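Local coordinates for mitotic checkpoint control protein kinase BUB1 (PDB 6JKK), which probably acts as an ATP-binding protein kinase of the mitotic checkpoint, this chain being the kinase domain of the fly BubR1 protein, at residues E108-I111 with P112-H116; M154-Y157 with V158-L162; H161-C164 with Q165-D168; L310-L313 with R314-K318. All blocks are in the same frame, centred on the assembly; numbering follows the deposited sequence.

Contact 1: E108-I111 with P112-H116; sequences EQMI and PSYAH
Met-110 meets Ser-113 and Tyr-114 across a tight turn, and its side chain can be followed atom by atom. CB lies 4.0 Å from Tyr-114 CE2. CG stands anti to the carbonyl carbon (chi1 -73°), and the chain bends again at chi2, which carries SD alongside the serine: Met-110 SD is 3.6 Å from Ser-113 OG. Beyond it, CE leaves the turn and packs against Asp-168 of helix 156-175.

The backbone of the same residue does the polar work. Met-110 O accepts from Ser-113 N at 2.9 Å, an i to i+3 bond in the short 3-10 segment of Ile-111, Pro-112 and Ser-113. Met-110 O also lies 3.2 Å from Tyr-114 CD2, placed obliquely to the ring. On the outer side, Ile-111 CB is pressed to 3.5 Å from Pro-112 CD, a close approach set by their shared peptide. A water donates to Ile-111 O at 2.8 Å and also to Tyr-114 O, bridging the end of the turn.

This is the linker between helix αC (92-104) and the next strand of the kinase fold. Tyr-114 OH reaches Ile-169 O of helix 156-175, and the backbones of Ser-113 and Ala-115 pair with Leu-205. The chemistry is therefore two-sided: backbone bonds and a water fix the shape of the turn, while methionine and tyrosine carry it onto the helical lobe by van der Waals packing, together with the tyrosine hydroxyl bond.

Contact 2: M154-Y157 with V158-L162; sequences MDEY and VVMHL
Asp-155 caps helix 156-175 through one carboxylate oxygen. Its OD2 accepts from Tyr-157 N at 2.8 Å, from above the carboxylate plane, and more weakly from Val-158 N at 3.4 Å, while OD1 turns to Tyr-327 OH. The regular ladder starts behind this N-cap, with Val-159 N donating to Asp-155 O at 3.0 Å.

The aromatic contact belongs to Tyr-157 and Met-160, whose side chains run side by side. A methionine chain extended through chi2 and chi3 (-175°, -160°) lays CE over the centre of one ring face, 3.6 Å from the Tyr-157 centroid, a CH-pi contact; SD sits obliquely beside it in a Met-aromatic pairing. Glu-156 OE2, which accepts from Gln-287 N and Trp-291 NE1, merely packs 3.4 Å from Met-160 CE. With an alanine at Tyr-157, the methyl of Met-160 would probably lose its ring face and Lys-324 NZ the hydroxyl it meets.

Apolar packing joins Met-154 to the first turn. Its CG touches Val-159 CG2 at 3.7 Å, and Met-154 SD, carried out by an extended chain, touches Leu-162 CD1 at 3.7 Å. Around this turn, Met-154 and Val-159 face helix 246-261, Met-160 faces helix 310-322, and Val-158 leans on helix 325-339.

Contact 3: H161-C164 with Q165-D168; sequences HLSC and QMLD
His-161 and Gln-165 are brought together by opposite choices of first torsion. The histidine swings CG away from its backbone N (chi1 -161°), whereas the glutamine sets CG anti to the carbonyl carbon (chi1 -67°) and then runs extended, laying its amide back along the helix. In the kinase fold this is helix αE (156-175), a buried helix of the larger lobe, and the two residues are one turn apart.

Gln-165 NE2 donates to His-161 ND1 at 2.9 Å. The donor meets the imidazole at its edge, practically in the ring plane, yet the amide and ring planes stand nearly perpendicular, 85° apart. Because ND1 is the acceptor, the bond is consistent with a neutral ring protonated on NE2. The other end of the amide is also used, since Gln-165 OE1 accepts from Ser-202 N; with both ends held, the amide is unlikely to flip. Gln-165 CG meanwhile lies 3.4 Å from His-161 O, the oxygen that receives Gln-165 N.

Elsewhere round the helix, Met-166 bends at chi3 and brings CE to 3.7 Å from Ser-163 CA, with Leu-252 and Val-255 of helix 246-261 packed beyond. Ser-163 OG turns back to Val-159 O. Leu-167 hangs its CD1 3.5 Å from Ser-163 O, the acceptor of its own N-H, and packs on helix 310-322. Cys-164 O is gripped twice: it takes Asp-168 N at 3.2 Å along the helix, and Arg-314 NE reaches it from the side.

Contact 4: L310-L313 with R314-K318; sequences LQQL and RTQLK
Gln-311 O receives Thr-315 N at 2.9 Å, and Thr-315 OG1 also lies close, 3.2 Å from the same Gln-311 O. Where that hydroxyl sends its proton is unsettled, because a water sits 2.6 Å from Thr-315 OG1 and reaches on, weakly, to Gln-312 OE1.

One residue earlier, Arg-314 bonds to the side chain of Gln-311. The glutamine bends at chi2 (-54°), which turns its amide back beside the arginine so that the two chains point the same way. Arg-314 NH1 then donates to Gln-311 OE1 at 3.0 Å, on a carbonyl lone pair and at the edge of the guanidinium. The amide NE2 is taken by Asp-171 and Asp-168. These pairs join helix 310-322, a late helix of the larger kinase lobe, to helix 156-175, while Arg-314 NH2 goes to Asn-199 OD1 in a loop. A leucine in place of Arg-314 would probably leave Gln-311 OE1, Asn-199 OD1 and Cys-164 O without the guanidinium donors that meet them.

On another side of the helix, Gln-312 NE2 rests 3.6 Å from Gln-316 CG, the two chains crossing with amide planes 44° apart. Leu-313 CD2 lies 3.7 Å from Gln-316 NE2, and Leu-313 also packs on Leu-298 of helix 288-299. Gln-316 OE1 accepts from Asn-293 ND2 of that same helix.

How the contacts relate
From the N terminus, contact 1 comes first, closing a single tight turn between helix 92-104 and strand 119-122. Contacts 2 and 3 follow in succession on helix 156-175 and overlap at His-161 and Leu-162, so the start of the helix runs directly into its middle. Contact 4 lies much later, on helix 310-322. All four are local, and none encloses another. In space the helical contacts converge: contact 4 meets contact 3 through polar groups and leucine packing, and meets contact 2 where Met-160 CB packs on Leu-317 CD2. Contact 1 reaches the group at Asp-168, joining the αC linker to the helical lobe.

Contact 1: E108-I111 with P112-H116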
loop_
_atom_site.group_PDB
_atom_site.type_symbol
_atom_site.label_atom_id
_atom_site.label_comp_id
_atom_site.label_asym_id
_atom_site.label_seq_id
_atom_site.Cartn_x
_atom_site.Cartn_y
_atom_site.Cartn_z
ATOM N N GLU A 108 17.549 6.886 0.980
ATOM C CA GLU A 108 17.043 8.104 0.350
ATOM C C GLU A 108 16.045 7.704 -0.728
ATOM O O GLU A 108 15.002 8.337 -0.909
ATOM C CB GLU A 108 18.190 8.901 -0.283
ATOM C CG GLU A 108 18.994 9.764 0.688
ATOM C CD GLU A 108 19.730 8.948 1.739
ATOM O OE1 GLU A 108 20.242 7.863 1.396
ATOM O OE2 GLU A 108 19.792 9.390 2.906
ATOM N N GLN A 109 16.373 6.625 -1.432
ATOM C CA GLN A 109 15.537 6.108 -2.513
ATOM C C GLN A 109 14.100 5.785 -2.090
ATOM O O GLN A 109 13.164 5.975 -2.873
ATOM C CB GLN A 109 16.199 4.867 -3.124
ATOM C CG GLN A 109 15.502 4.325 -4.365
ATOM C CD GLN A 109 16.044 2.976 -4.794
ATOM O OE1 GLN A 109 16.716 2.292 -4.021
ATOM N NE2 GLN A 109 15.753 2.584 -6.027
ATOM N N MET A 110 13.932 5.313 -0.855
ATOM C CA MET A 110 12.650 4.761 -0.406
ATOM C C MET A 110 11.771 5.729 0.392
ATOM O O MET A 110 10.604 5.445 0.639
ATOM C CB MET A 110 12.880 3.487 0.412
ATOM C CG MET A 110 13.294 2.282 -0.408
ATOM S SD MET A 110 12.091 1.867 -1.684
ATOM C CE MET A 110 13.134 2.078 -3.112
ATOM N N ILE A 111 12.322 6.864 0.795
ATOM C CA ILE A 111 11.543 7.820 1.582
ATOM C C ILE A 111 10.224 8.278 0.900
ATOM O O ILE A 111 9.168 8.269 1.541
ATOM C CB ILE A 111 12.410 8.992 2.085
ATOM C CG1 ILE A 111 13.432 8.480 3.113
ATOM C CG2 ILE A 111 11.546 10.087 2.697
ATOM C CD1 ILE A 111 14.661 9.353 3.261
ATOM N N PRO A 112 10.270 8.643 -0.400
ATOM C CA PRO A 112 9.008 9.010 -1.061
ATOM C C PRO A 112 8.042 7.839 -1.272
ATOM O O PRO A 112 6.900 8.068 -1.697
ATOM C CB PRO A 112 9.470 9.529 -2.431
ATOM C CG PRO A 112 10.895 9.943 -2.229
ATOM C CD PRO A 112 11.435 8.933 -1.260
ATOM N N SER A 113 8.478 6.614 -0.985
ATOM C CA SER A 113 7.677 5.426 -1.286
ATOM C C SER A 113 6.642 5.094 -0.221
ATOM O O SER A 113 5.843 4.176 -0.407
ATOM C CB SER A 113 8.583 4.202 -1.475
ATOM O OG SER A 113 9.660 4.490 -2.334
ATOM N N TYR A 114 6.669 5.813 0.899
ATOM C CA TYR A 114 5.731 5.547 1.986
ATOM C C TYR A 114 5.045 6.840 2.382
ATOM O O TYR A 114 5.705 7.872 2.517
ATOM C CB TYR A 114 6.467 4.944 3.196
ATOM C CG TYR A 114 7.294 3.741 2.810
ATOM C CD1 TYR A 114 6.696 2.498 2.607
ATOM C CD2 TYR A 114 8.658 3.856 2.607
ATOM C CE1 TYR A 114 7.448 1.402 2.223
ATOM C CE2 TYR A 114 9.420 2.768 2.221
ATOM C CZ TYR A 114 8.811 1.548 2.033
ATOM O OH TYR A 114 9.573 0.464 1.655
ATOM N N ALA A 115 3.727 6.784 2.561
ATOM C CA ALA A 115 2.960 7.952 2.986
ATOM C C ALA A 115 3.577 8.550 4.240
ATOM O O ALA A 115 4.037 7.816 5.110
ATOM C CB ALA A 115 1.513 7.571 3.247
ATOM N N HIS A 116 3.595 9.878 4.315
ATOM C CA HIS A 116 4.119 10.588 5.479
ATOM C C HIS A 116 2.986 11.430 6.048
ATOM O O HIS A 116 2.315 12.157 5.304
ATOM C CB HIS A 116 5.309 11.469 5.066
ATOM C CG HIS A 116 5.862 12.315 6.175
ATOM N ND1 HIS A 116 5.431 13.604 6.409
ATOM C CD2 HIS A 116 6.828 12.069 7.094
ATOM C CE1 HIS A 116 6.099 14.110 7.435
ATOM N NE2 HIS A 116 6.952 13.198 7.868
HETATM O O HOH W 1 7.022 9.982 1.971
#

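Contact 2: M154-Y157 with V158-L162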
loop_
_atom_site.group_PDB
_atom_site.type_symbol
_atom_site.label_atom_id
_atom_site.label_comp_id
_atom_site.label_asym_id
_atom_site.label_seq_id
_atom_site.Cartn_x
_atom_site.Cartn_y
_atom_site.Cartn_z
ATOM N N MET A 154 -3.841 -2.532 -19.281
ATOM C CA MET A 154 -2.527 -1.904 -19.131
ATOM C C MET A 154 -1.484 -2.777 -19.813
ATOM O O MET A 154 -1.529 -4.009 -19.695
ATOM C CB MET A 154 -2.177 -1.714 -17.657
ATOM C CG MET A 154 -0.870 -0.956 -17.438
ATOM S SD MET A 154 -0.585 -0.521 -15.710
ATOM C CE MET A 154 -2.205 0.120 -15.276
ATOM N N ASP A 155 -0.563 -2.142 -20.536
ATOM C CA ASP A 155 0.462 -2.863 -21.285
ATOM C C ASP A 155 1.303 -3.736 -20.363
ATOM O O ASP A 155 1.699 -3.303 -19.278
ATOM C CB ASP A 155 1.360 -1.885 -22.032
ATOM C CG ASP A 155 2.430 -2.579 -22.836
ATOM O OD1 ASP A 155 2.211 -2.822 -24.036
ATOM O OD2 ASP A 155 3.499 -2.873 -22.268
ATOM N N GLU A 156 1.565 -4.964 -20.804
ATOM C CA GLU A 156 2.266 -5.953 -19.990
ATOM C C GLU A 156 3.591 -5.426 -19.447
ATOM O O GLU A 156 3.931 -5.657 -18.287
ATOM C CB GLU A 156 2.516 -7.225 -20.809
ATOM C CG GLU A 156 3.057 -8.380 -19.973
ATOM C CD GLU A 156 3.691 -9.467 -20.803
ATOM O OE1 GLU A 156 3.702 -9.343 -22.047
ATOM O OE2 GLU A 156 4.187 -10.448 -20.209
ATOM N N TYR A 157 4.338 -4.714 -20.283
ATOM C CA TYR A 157 5.657 -4.234 -19.875
ATOM C C TYR A 157 5.569 -3.058 -18.904
ATOM O O TYR A 157 6.393 -2.937 -17.991
ATOM C CB TYR A 157 6.525 -3.938 -21.102
ATOM C CG TYR A 157 6.999 -5.214 -21.756
ATOM C CD1 TYR A 157 6.180 -5.917 -22.635
ATOM C CD2 TYR A 157 8.249 -5.740 -21.463
ATOM C CE1 TYR A 157 6.606 -7.095 -23.221
ATOM C CE2 TYR A 157 8.681 -6.915 -22.043
ATOM C CZ TYR A 157 7.856 -7.588 -22.914
ATOM O OH TYR A 157 8.300 -8.762 -23.482
ATOM N N VAL A 158 4.554 -2.214 -19.070
ATOM C CA VAL A 158 4.279 -1.191 -18.056
ATOM C C VAL A 158 3.961 -1.865 -16.719
ATOM O O VAL A 158 4.423 -1.419 -15.662
ATOM C CB VAL A 158 3.139 -0.237 -18.484
ATOM C CG1 VAL A 158 2.759 0.687 -17.343
ATOM C CG2 VAL A 158 3.569 0.588 -19.679
ATOM N N VAL A 159 3.201 -2.959 -16.761
ATOM C CA VAL A 159 2.890 -3.687 -15.529
ATOM C C VAL A 159 4.163 -4.285 -14.908
ATOM O O VAL A 159 4.334 -4.255 -13.686
ATOM C CB VAL A 159 1.804 -4.772 -15.734
ATOM C CG1 VAL A 159 1.522 -5.511 -14.426
ATOM C CG2 VAL A 159 0.505 -4.146 -16.271
ATOM N N MET A 160 5.061 -4.809 -15.741
ATOM C CA MET A 160 6.327 -5.332 -15.223
ATOM C C MET A 160 7.102 -4.245 -14.491
ATOM O O MET A 160 7.693 -4.492 -13.430
ATOM C CB MET A 160 7.204 -5.871 -16.348
ATOM C CG MET A 160 6.621 -7.016 -17.111
ATOM S SD MET A 160 7.880 -7.576 -18.255
ATOM C CE MET A 160 6.829 -8.463 -19.403
ATOM N N HIS A 161 7.112 -3.043 -15.065
ATOM C CA HIS A 161 7.844 -1.915 -14.474
ATOM C C HIS A 161 7.255 -1.532 -13.118
ATOM O O HIS A 161 7.990 -1.331 -12.135
ATOM C CB HIS A 161 7.812 -0.715 -15.426
ATOM C CG HIS A 161 8.866 0.318 -15.149
ATOM N ND1 HIS A 161 8.844 1.122 -14.032
ATOM C CD2 HIS A 161 9.957 0.690 -15.861
ATOM C CE1 HIS A 161 9.884 1.939 -14.058
ATOM N NE2 HIS A 161 10.572 1.699 -15.160
ATOM N N LEU A 162 5.928 -1.430 -13.069
ATOM C CA LEU A 162 5.224 -1.105 -11.835
ATOM C C LEU A 162 5.355 -2.222 -10.796
ATOM O O LEU A 162 5.462 -1.951 -9.609
ATOM C CB LEU A 162 3.743 -0.825 -12.119
ATOM C CG LEU A 162 3.404 0.427 -12.926
ATOM C CD1 LEU A 162 1.899 0.531 -13.168
ATOM C CD2 LEU A 162 3.914 1.670 -12.205
#

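Contact 3: H161-C164 with Q165-D168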
loop_
_atom_site.group_PDB
_atom_site.type_symbol
_atom_site.label_atom_id
_atom_site.label_comp_id
_atom_site.label_asym_id
_atom_site.label_seq_id
_atom_site.Cartn_x
_atom_site.Cartn_y
_atom_site.Cartn_z
ATOM N N HIS A 161 7.112 -3.043 -15.065
ATOM C CA HIS A 161 7.844 -1.915 -14.474
ATOM C C HIS A 161 7.255 -1.532 -13.118
ATOM O O HIS A 161 7.990 -1.331 -12.135
ATOM C CB HIS A 161 7.812 -0.715 -15.426
ATOM C CG HIS A 161 8.866 0.318 -15.149
ATOM N ND1 HIS A 161 8.844 1.122 -14.032
ATOM C CD2 HIS A 161 9.957 0.690 -15.861
ATOM C CE1 HIS A 161 9.884 1.939 -14.058
ATOM N NE2 HIS A 161 10.572 1.699 -15.160
ATOM N N LEU A 162 5.928 -1.430 -13.069
ATOM C CA LEU A 162 5.224 -1.105 -11.835
ATOM C C LEU A 162 5.355 -2.222 -10.796
ATOM O O LEU A 162 5.462 -1.951 -9.609
ATOM C CB LEU A 162 3.743 -0.825 -12.119
ATOM C CG LEU A 162 3.404 0.427 -12.926
ATOM C CD1 LEU A 162 1.899 0.531 -13.168
ATOM C CD2 LEU A 162 3.914 1.670 -12.205
ATOM N N SER A 163 5.345 -3.473 -11.246
ATOM C CA SER A 163 5.515 -4.611 -10.343
ATOM C C SER A 163 6.901 -4.631 -9.704
ATOM O O SER A 163 7.060 -4.977 -8.528
ATOM C CB SER A 163 5.278 -5.919 -11.098
ATOM O OG SER A 163 3.945 -5.991 -11.558
ATOM N N CYS A 164 7.906 -4.271 -10.491
ATOM C CA CYS A 164 9.274 -4.209 -10.008
ATOM C C CYS A 164 9.370 -3.173 -8.898
ATOM O O CYS A 164 10.045 -3.384 -7.888
ATOM C CB CYS A 164 10.210 -3.839 -11.159
ATOM S SG CYS A 164 11.965 -4.053 -10.799
ATOM N N GLN A 165 8.695 -2.047 -9.093
ATOM C CA GLN A 165 8.675 -0.998 -8.084
ATOM C C GLN A 165 7.958 -1.441 -6.817
ATOM O O GLN A 165 8.447 -1.200 -5.709
ATOM C CB GLN A 165 7.997 0.259 -8.627
ATOM C CG GLN A 165 8.752 0.957 -9.742
ATOM C CD GLN A 165 8.010 2.183 -10.234
ATOM O OE1 GLN A 165 7.619 3.034 -9.438
ATOM N NE2 GLN A 165 7.791 2.269 -11.541
ATOM N N MET A 166 6.794 -2.065 -6.979
ATOM C CA MET A 166 6.005 -2.495 -5.827
ATOM C C MET A 166 6.766 -3.528 -5.016
ATOM O O MET A 166 6.686 -3.539 -3.790
ATOM C CB MET A 166 4.650 -3.069 -6.263
ATOM C CG MET A 166 3.643 -2.024 -6.697
ATOM S SD MET A 166 2.035 -2.749 -7.054
ATOM C CE MET A 166 2.448 -3.743 -8.495
ATOM N N LEU A 167 7.490 -4.404 -5.703
ATOM C CA LEU A 167 8.319 -5.395 -5.026
ATOM C C LEU A 167 9.399 -4.710 -4.198
ATOM O O LEU A 167 9.705 -5.144 -3.085
ATOM C CB LEU A 167 8.963 -6.338 -6.045
ATOM C CG LEU A 167 8.086 -7.492 -6.516
ATOM C CD1 LEU A 167 8.580 -8.018 -7.857
ATOM C CD2 LEU A 167 8.072 -8.585 -5.464
ATOM N N ASP A 168 9.985 -3.647 -4.741
ATOM C CA ASP A 168 11.060 -2.943 -4.033
ATOM C C ASP A 168 10.496 -2.277 -2.781
ATOM O O ASP A 168 11.112 -2.307 -1.715
ATOM C CB ASP A 168 11.700 -1.893 -4.949
ATOM C CG ASP A 168 13.217 -1.838 -4.824
ATOM O OD1 ASP A 168 13.821 -2.772 -4.244
ATOM O OD2 ASP A 168 13.808 -0.863 -5.341
#

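Contact 4: L310-L313 with R314-K318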
loop_
_atom_site.group_PDB
_atom_site.type_symbol
_atom_site.label_atom_id
_atom_site.label_comp_id
_atom_site.label_asym_id
_atom_site.label_seq_id
_atom_site.Cartn_x
_atom_site.Cartn_y
_atom_site.Cartn_z
ATOM N N LEU A 310 12.472 -11.369 -2.785
ATOM C CA LEU A 310 11.758 -10.419 -3.636
ATOM C C LEU A 310 12.683 -9.756 -4.668
ATOM O O LEU A 310 12.236 -9.360 -5.748
ATOM C CB LEU A 310 11.053 -9.352 -2.788
ATOM C CG LEU A 310 10.049 -9.834 -1.736
ATOM C CD1 LEU A 310 9.257 -8.671 -1.145
ATOM C CD2 LEU A 310 9.098 -10.862 -2.329
ATOM N N GLN A 311 13.966 -9.632 -4.335
ATOM C CA GLN A 311 14.925 -9.043 -5.264
ATOM C C GLN A 311 15.170 -9.939 -6.472
ATOM O O GLN A 311 15.358 -9.439 -7.580
ATOM C CB GLN A 311 16.248 -8.705 -4.564
ATOM C CG GLN A 311 16.125 -7.523 -3.591
ATOM C CD GLN A 311 15.527 -6.271 -4.233
ATOM O OE1 GLN A 311 15.860 -5.917 -5.367
ATOM N NE2 GLN A 311 14.646 -5.588 -3.500
ATOM N N GLN A 312 15.163 -11.254 -6.262
ATOM C CA GLN A 312 15.298 -12.202 -7.380
ATOM C C GLN A 312 14.119 -12.049 -8.344
ATOM O O GLN A 312 14.267 -12.174 -9.563
ATOM C CB GLN A 312 15.374 -13.640 -6.865
ATOM C CG GLN A 312 15.136 -14.714 -7.933
ATOM C CD GLN A 312 16.195 -14.718 -9.022
ATOM O OE1 GLN A 312 17.344 -14.343 -8.787
ATOM N NE2 GLN A 312 15.812 -15.143 -10.223
ATOM N N LEU A 313 12.944 -11.767 -7.795
ATOM C CA LEU A 313 11.774 -11.533 -8.633
ATOM C C LEU A 313 11.936 -10.238 -9.428
ATOM O O LEU A 313 11.565 -10.171 -10.605
ATOM C CB LEU A 313 10.496 -11.504 -7.794
ATOM C CG LEU A 313 10.127 -12.827 -7.128
ATOM C CD1 LEU A 313 8.817 -12.704 -6.361
ATOM C CD2 LEU A 313 10.045 -13.941 -8.157
ATOM N N ARG A 314 12.506 -9.216 -8.791
ATOM C CA ARG A 314 12.766 -7.957 -9.482
ATOM C C ARG A 314 13.760 -8.203 -10.613
ATOM O O ARG A 314 13.595 -7.674 -11.707
ATOM C CB ARG A 314 13.295 -6.887 -8.518
ATOM C CG ARG A 314 12.265 -6.362 -7.530
ATOM C CD ARG A 314 12.798 -5.161 -6.740
ATOM N NE ARG A 314 12.942 -3.967 -7.576
ATOM C CZ ARG A 314 14.102 -3.401 -7.901
ATOM N NH1 ARG A 314 15.247 -3.891 -7.439
ATOM N NH2 ARG A 314 14.120 -2.315 -8.670
ATOM N N THR A 315 14.762 -9.036 -10.359
ATOM C CA THR A 315 15.735 -9.398 -11.393
ATOM C C THR A 315 15.054 -10.048 -12.597
ATOM O O THR A 315 15.389 -9.749 -13.750
ATOM C CB THR A 315 16.831 -10.311 -10.830
ATOM O OG1 THR A 315 17.583 -9.583 -9.848
ATOM C CG2 THR A 315 17.783 -10.783 -11.943
ATOM N N GLN A 316 14.087 -10.923 -12.332
ATOM C CA GLN A 316 13.379 -11.592 -13.417
ATOM C C GLN A 316 12.654 -10.579 -14.293
ATOM O O GLN A 316 12.708 -10.663 -15.526
ATOM C CB GLN A 316 12.405 -12.642 -12.870
ATOM C CG GLN A 316 13.095 -13.840 -12.204
ATOM C CD GLN A 316 12.150 -15.009 -12.006
ATOM O OE1 GLN A 316 11.458 -15.425 -12.938
ATOM N NE2 GLN A 316 12.113 -15.543 -10.789
ATOM N N LEU A 317 11.988 -9.622 -13.652
ATOM C CA LEU A 317 11.270 -8.571 -14.361
ATOM C C LEU A 317 12.207 -7.662 -15.160
ATOM O O LEU A 317 11.904 -7.306 -16.300
ATOM C CB LEU A 317 10.432 -7.749 -13.380
ATOM C CG LEU A 317 9.241 -8.480 -12.764
ATOM C CD1 LEU A 317 8.780 -7.780 -11.482
ATOM C CD2 LEU A 317 8.095 -8.570 -13.767
ATOM N N LYS A 318 13.336 -7.288 -14.566
ATOM C CA LYS A 318 14.307 -6.438 -15.249
ATOM C C LYS A 318 14.864 -7.121 -16.493
ATOM O O LYS A 318 15.134 -6.468 -17.505
ATOM C CB LYS A 318 15.464 -6.107 -14.316
ATOM C CG LYS A 318 15.039 -5.511 -13.000
ATOM C CD LYS A 318 15.051 -4.016 -13.019
ATOM C CE LYS A 318 15.754 -3.503 -11.778
ATOM N NZ LYS A 318 16.951 -4.348 -11.549
HETATM O O HOH W 2 18.846 -11.346 -8.422
#